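Local coordinates for protein nucleoside-triphosphatase THEP1 (Aquifex aeolicus, PDB 1YE8) that hydrolyses nucleoside triphosphates such as ATP, GTP, CTP, TTP and UTP to the diphosphate and phosphate, without acting as a kinase, at residues S60-T65 against V70-V75; K117-V122 against H143-E148. One frame throughout, in Å; residues are numbered along the deposited sequence.

Contact 1. Residues S60-T65 against V70-V75; sequences SSKFFT and VGSYGV
Lys-62 lies across Tyr-73 and Ser-72, touching them along most of its length. Lys-62 CB comes 4.1 Å from Ser-72 O, and Lys-62 CG, anti to the carbonyl carbon (chi1 -63°), sits over a face of the Tyr-73 ring, 4.2 Å from the centroid, in a CH-pi contact. Beyond CG the chain runs extended: CD passes Ser-72 OG, Lys-62 CE nestles 3.2 Å from Ser-72 OG and 3.5 Å from Tyr-73 OH, and NZ ends beside the serine hydroxyl. A long flexible methylene chain suits this exposed place, while the tyrosine beneath is buried and bonds through OH to Arg-44. Strands 56-61 and 73-75 pair here as antiparallel neighbours, Ser-61 and Gly-74 being the hydrogen-bonded pair (Ser-61 N to Gly-74 O 3.0 Å). Ser-61 O accepts both Gly-74 N and Phe-64 N, from opposite faces of its plane, the second bond closing a type I turn; Ser-61 OG takes Phe-63 N in an ST turn. Glycine suits position 74, where Phe-64 O lies close to the CA and receives a CA-H...O contact from it. Ser-60 OG, buried without a polar partner, packs 3.4 Å from Tyr-73 CB.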
loop_
_atom_site.group_PDB
_atom_site.type_symbol
_atom_site.label_atom_id
_atom_site.label_comp_id
_atom_site.label_asym_id
_atom_site.label_seq_id
_atom_site.Cartn_x
_atom_site.Cartn_y
_atom_site.Cartn_z
ATOM N N SER A 60 -5.165 -10.604 -8.879
ATOM C CA SER A 60 -6.117 -11.385 -8.113
ATOM C C SER A 60 -7.441 -11.313 -8.839
ATOM O O SER A 60 -7.860 -10.232 -9.239
ATOM C CB SER A 60 -6.257 -10.802 -6.710
ATOM O OG SER A 60 -7.255 -11.477 -5.971
ATOM N N SER A 61 -8.093 -12.458 -9.031
ATOM C CA SER A 61 -9.327 -12.483 -9.815
ATOM C C SER A 61 -10.174 -13.691 -9.465
ATOM O O SER A 61 -9.644 -14.761 -9.163
ATOM C CB SER A 61 -9.019 -12.518 -11.326
ATOM O OG SER A 61 -10.211 -12.582 -12.122
ATOM N N LYS A 62 -11.492 -13.508 -9.541
ATOM C CA LYS A 62 -12.432 -14.629 -9.503
ATOM C C LYS A 62 -12.188 -15.645 -10.634
ATOM O O LYS A 62 -12.576 -16.799 -10.493
ATOM C CB LYS A 62 -13.879 -14.122 -9.512
ATOM C CG LYS A 62 -14.203 -13.298 -8.273
ATOM C CD LYS A 62 -15.665 -12.949 -8.159
ATOM C CE LYS A 62 -15.890 -12.239 -6.859
ATOM N NZ LYS A 62 -17.269 -12.376 -6.361
ATOM N N PHE A 63 -11.538 -15.231 -11.725
ATOM C CA PHE A 63 -11.233 -16.169 -12.810
ATOM C C PHE A 63 -9.941 -16.942 -12.599
ATOM O O PHE A 63 -9.685 -17.924 -13.310
ATOM C CB PHE A 63 -11.098 -15.438 -14.148
ATOM C CG PHE A 63 -12.339 -14.735 -14.613
ATOM C CD1 PHE A 63 -13.511 -15.447 -14.890
ATOM C CD2 PHE A 63 -12.322 -13.358 -14.831
ATOM C CE1 PHE A 63 -14.658 -14.785 -15.344
ATOM C CE2 PHE A 63 -13.466 -12.683 -15.286
ATOM C CZ PHE A 63 -14.634 -13.399 -15.545
ATOM N N PHE A 64 -9.102 -16.513 -11.657
ATOM C CA PHE A 64 -7.792 -17.140 -11.505
ATOM C C PHE A 64 -7.840 -18.391 -10.663
ATOM O O PHE A 64 -8.291 -18.364 -9.506
ATOM C CB PHE A 64 -6.802 -16.191 -10.818
ATOM C CG PHE A 64 -6.293 -15.057 -11.668
ATOM C CD1 PHE A 64 -6.641 -14.897 -13.008
ATOM C CD2 PHE A 64 -5.433 -14.118 -11.085
ATOM C CE1 PHE A 64 -6.156 -13.828 -13.754
ATOM C CE2 PHE A 64 -4.925 -13.065 -11.819
ATOM C CZ PHE A 64 -5.280 -12.903 -13.161
ATOM N N THR A 65 -7.335 -19.486 -11.221
ATOM C CA THR A 65 -7.106 -20.677 -10.439
ATOM C C THR A 65 -5.839 -20.508 -9.600
ATOM O O THR A 65 -4.775 -20.187 -10.141
ATOM C CB THR A 65 -6.967 -21.858 -11.390
ATOM O OG1 THR A 65 -8.219 -22.032 -12.070
ATOM C CG2 THR A 65 -6.717 -23.151 -10.604
ATOM N N VAL A 70 -8.385 -15.709 -1.419
ATOM C CA VAL A 70 -9.115 -14.873 -0.462
ATOM C C VAL A 70 -10.563 -14.888 -0.938
ATOM O O VAL A 70 -10.907 -14.229 -1.925
ATOM C CB VAL A 70 -8.553 -13.425 -0.380
ATOM C CG1 VAL A 70 -9.404 -12.565 0.564
ATOM C CG2 VAL A 70 -7.079 -13.430 0.050
ATOM N N GLY A 71 -11.399 -15.655 -0.229
ATOM C CA GLY A 71 -12.747 -15.958 -0.680
ATOM C C GLY A 71 -12.725 -16.578 -2.069
ATOM O O GLY A 71 -12.100 -17.624 -2.286
ATOM N N SER A 72 -13.410 -15.934 -3.009
ATOM C CA SER A 72 -13.483 -16.452 -4.370
ATOM C C SER A 72 -12.360 -15.927 -5.270
ATOM O O SER A 72 -12.285 -16.289 -6.442
ATOM C CB SER A 72 -14.833 -16.110 -4.996
ATOM O OG SER A 72 -14.969 -14.715 -5.136
ATOM N N TYR A 73 -11.498 -15.060 -4.730
ATOM C CA TYR A 73 -10.406 -14.474 -5.518
ATOM C C TYR A 73 -9.159 -15.343 -5.475
ATOM O O TYR A 73 -8.623 -15.593 -4.403
ATOM C CB TYR A 73 -10.057 -13.083 -4.974
ATOM C CG TYR A 73 -11.194 -12.104 -5.076
ATOM C CD1 TYR A 73 -11.423 -11.399 -6.246
ATOM C CD2 TYR A 73 -12.073 -11.921 -4.011
ATOM C CE1 TYR A 73 -12.498 -10.513 -6.362
ATOM C CE2 TYR A 73 -13.136 -11.037 -4.111
ATOM C CZ TYR A 73 -13.343 -10.342 -5.288
ATOM O OH TYR A 73 -14.400 -9.467 -5.398
ATOM N N GLY A 74 -8.696 -15.777 -6.643
ATOM C CA GLY A 74 -7.430 -16.480 -6.776
ATOM C C GLY A 74 -6.314 -15.471 -6.960
ATOM O O GLY A 74 -6.428 -14.571 -7.789
ATOM N N VAL A 75 -5.264 -15.600 -6.155
ATOM C CA VAL A 75 -4.138 -14.672 -6.188
ATOM C C VAL A 75 -2.948 -15.279 -6.927
ATOM O O VAL A 75 -2.477 -16.386 -6.599
ATOM C CB VAL A 75 -3.691 -14.266 -4.770
ATOM C CG1 VAL A 75 -2.494 -13.312 -4.827
ATOM C CG2 VAL A 75 -4.845 -13.618 -4.008
HETATM O O HOH W 1 -10.800 -18.144 -8.235
#

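Contact 2. Residues K117-V122 against H143-E148; sequences KFRDLV and HPLVKE
Leu-145 makes the apolar part of this contact, lodging its CD2 methyl against helix 116-126. Leu-145 CD2 lies 4.1 Å from Arg-119 CB and 4.0 Å from Val-122 CG1, residues nearly one turn apart on the same helix flank. The same methyl also touches Arg-119 O. A branched leucine suits a buried site where one methyl must touch backbone and side chains alike, and valine offers a compact wall beside it. The second kind of contact is between a chain and a ring: Arg-119 CD packs 3.8 Å from His-143 CE1, the two side chains crossing at about a right angle. Beyond CD the arginine bends, and its NH1 bonds to Leu-113 O. Polar capping completes the account. At the N-cap of helix 144-150, His-143 ND1 accepts Leu-145 N at 2.9 Å, nearly in the ring plane. With an alanine in place of His-143, the Leu-145 amide would probably lose its capping acceptor and Arg-119 CD the ring it packs against. The arrangement is that of consecutive helices in a parallel alpha/beta fold of the P-loop NTPase type, where helix 116-126 forms the beta-alpha-beta crossover between neighbouring strands 102-105 and 132-136, and helix 144-150 follows the latter.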
loop_
_atom_site.group_PDB
_atom_site.type_symbol
_atom_site.label_atom_id
_atom_site.label_comp_id
_atom_site.label_asym_id
_atom_site.label_seq_id
_atom_site.Cartn_x
_atom_site.Cartn_y
_atom_site.Cartn_z
ATOM N N LYS A 117 8.524 -12.413 -0.799
ATOM C CA LYS A 117 9.367 -11.300 -1.180
ATOM C C LYS A 117 8.755 -9.974 -0.710
ATOM O O LYS A 117 9.462 -9.100 -0.205
ATOM C CB LYS A 117 9.577 -11.260 -2.698
ATOM C CG LYS A 117 10.459 -12.374 -3.244
ATOM C CD LYS A 117 10.552 -12.252 -4.750
ATOM C CE LYS A 117 11.225 -13.445 -5.398
ATOM N NZ LYS A 117 11.337 -13.235 -6.872
ATOM N N PHE A 118 7.438 -9.835 -0.867
ATOM C CA PHE A 118 6.747 -8.632 -0.421
ATOM C C PHE A 118 6.802 -8.503 1.105
ATOM O O PHE A 118 7.089 -7.423 1.619
ATOM C CB PHE A 118 5.304 -8.656 -0.910
ATOM C CG PHE A 118 4.484 -7.446 -0.514
ATOM C CD1 PHE A 118 4.736 -6.177 -1.052
ATOM C CD2 PHE A 118 3.434 -7.598 0.386
ATOM C CE1 PHE A 118 3.942 -5.062 -0.702
ATOM C CE2 PHE A 118 2.644 -6.493 0.746
ATOM C CZ PHE A 118 2.899 -5.229 0.207
ATOM N N ARG A 119 6.509 -9.580 1.822
ATOM C CA ARG A 119 6.587 -9.522 3.289
ATOM C C ARG A 119 7.959 -9.045 3.776
ATOM O O ARG A 119 8.060 -8.161 4.640
ATOM C CB ARG A 119 6.286 -10.882 3.918
ATOM C CG ARG A 119 4.883 -11.398 3.691
ATOM C CD ARG A 119 4.502 -12.583 4.561
ATOM N NE ARG A 119 5.383 -13.744 4.433
ATOM C CZ ARG A 119 5.233 -14.730 3.561
ATOM N NH1 ARG A 119 4.254 -14.701 2.673
ATOM N NH2 ARG A 119 6.071 -15.767 3.570
ATOM N N ASP A 120 9.018 -9.619 3.213
ATOM C CA ASP A 120 10.370 -9.308 3.666
ATOM C C ASP A 120 10.727 -7.858 3.344
ATOM O O ASP A 120 11.325 -7.158 4.159
ATOM C CB ASP A 120 11.390 -10.271 3.051
ATOM C CG ASP A 120 11.203 -11.715 3.512
ATOM O OD1 ASP A 120 10.550 -11.954 4.555
ATOM O OD2 ASP A 120 11.654 -12.675 2.863
ATOM N N LEU A 121 10.388 -7.411 2.139
ATOM C CA LEU A 121 10.693 -6.050 1.744
ATOM C C LEU A 121 9.859 -5.022 2.542
ATOM O O LEU A 121 10.380 -3.985 2.968
ATOM C CB LEU A 121 10.496 -5.896 0.231
ATOM C CG LEU A 121 10.862 -4.556 -0.391
ATOM C CD1 LEU A 121 12.259 -4.103 -0.052
ATOM C CD2 LEU A 121 10.721 -4.698 -1.894
ATOM N N VAL A 122 8.581 -5.323 2.772
ATOM C CA VAL A 122 7.759 -4.478 3.642
ATOM C C VAL A 122 8.353 -4.350 5.047
ATOM O O VAL A 122 8.425 -3.244 5.575
ATOM C CB VAL A 122 6.298 -4.968 3.693
ATOM C CG1 VAL A 122 5.514 -4.382 4.889
ATOM C CG2 VAL A 122 5.615 -4.646 2.378
ATOM N N HIS A 143 -3.447 -10.987 9.132
ATOM C CA HIS A 143 -2.134 -11.606 8.966
ATOM C C HIS A 143 -1.221 -11.004 10.033
ATOM O O HIS A 143 -1.396 -9.834 10.374
ATOM C CB HIS A 143 -1.586 -11.287 7.570
ATOM C CG HIS A 143 -0.294 -11.966 7.251
ATOM N ND1 HIS A 143 0.922 -11.513 7.713
ATOM C CD2 HIS A 143 -0.028 -13.052 6.486
ATOM C CE1 HIS A 143 1.881 -12.309 7.268
ATOM N NE2 HIS A 143 1.329 -13.243 6.513
ATOM N N PRO A 144 -0.269 -11.750 10.596
ATOM C CA PRO A 144 0.606 -11.146 11.612
ATOM C C PRO A 144 1.364 -9.882 11.177
ATOM O O PRO A 144 1.620 -9.026 12.025
ATOM C CB PRO A 144 1.566 -12.284 11.972
ATOM C CG PRO A 144 0.772 -13.476 11.697
ATOM C CD PRO A 144 0.029 -13.189 10.414
ATOM N N LEU A 145 1.718 -9.743 9.896
ATOM C CA LEU A 145 2.399 -8.513 9.474
ATOM C C LEU A 145 1.461 -7.289 9.522
ATOM O O LEU A 145 1.917 -6.196 9.787
ATOM C CB LEU A 145 3.082 -8.678 8.096
ATOM C CG LEU A 145 3.941 -7.523 7.549
ATOM C CD1 LEU A 145 4.899 -6.904 8.570
ATOM C CD2 LEU A 145 4.716 -8.009 6.327
ATOM N N VAL A 146 0.165 -7.496 9.297
ATOM C CA VAL A 146 -0.804 -6.415 9.454
ATOM C C VAL A 146 -0.803 -5.927 10.909
ATOM O O VAL A 146 -0.762 -4.715 11.154
ATOM C CB VAL A 146 -2.228 -6.842 8.998
ATOM C CG1 VAL A 146 -3.261 -5.809 9.395
ATOM C CG2 VAL A 146 -2.270 -7.074 7.473
ATOM N N LYS A 147 -0.817 -6.863 11.867
ATOM C CA LYS A 147 -0.775 -6.503 13.292
ATOM C C LYS A 147 0.505 -5.744 13.632
ATOM O O LYS A 147 0.482 -4.728 14.329
ATOM C CB LYS A 147 -0.886 -7.747 14.162
ATOM C CG LYS A 147 -1.271 -7.465 15.620
ATOM C CD LYS A 147 -1.256 -8.742 16.462
ATOM C CE LYS A 147 -2.645 -9.331 16.628
ATOM N NZ LYS A 147 -2.668 -10.507 17.554
ATOM N N GLU A 148 1.621 -6.239 13.098
ATOM C CA GLU A 148 2.930 -5.642 13.296
ATOM C C GLU A 148 2.957 -4.183 12.828
ATOM O O GLU A 148 3.503 -3.307 13.500
ATOM C CB GLU A 148 3.959 -6.483 12.534
ATOM C CG GLU A 148 5.391 -6.006 12.636
ATOM C CD GLU A 148 6.361 -6.911 11.903
ATOM O OE1 GLU A 148 6.202 -8.149 11.980
ATOM O OE2 GLU A 148 7.298 -6.380 11.269
#

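Contact 1 belongs to the antiparallel sheet and contact 2 to the helices beside the parallel one; their centres lie 21 Å apart, with nearest atoms about 10 Å from each other. Both touch the loop leading into helix 116-126: Ser-60 packs on Met-111 from contact 1, while His-143 and Leu-145 of contact 2 rest on Leu-113. Just ahead of these loop residues come Ile-108 and Gly-109, predicted to bind ATP. Val-122 approaches Ile-108 to about 4 Å between side chains, whereas the side chain of Val-75 is about 10 Å from Gly-109. The side chain of Tyr-73 is about 10 Å from that of Pro-9 in the probable P-loop and about 12 Å from the bound magnesium ion.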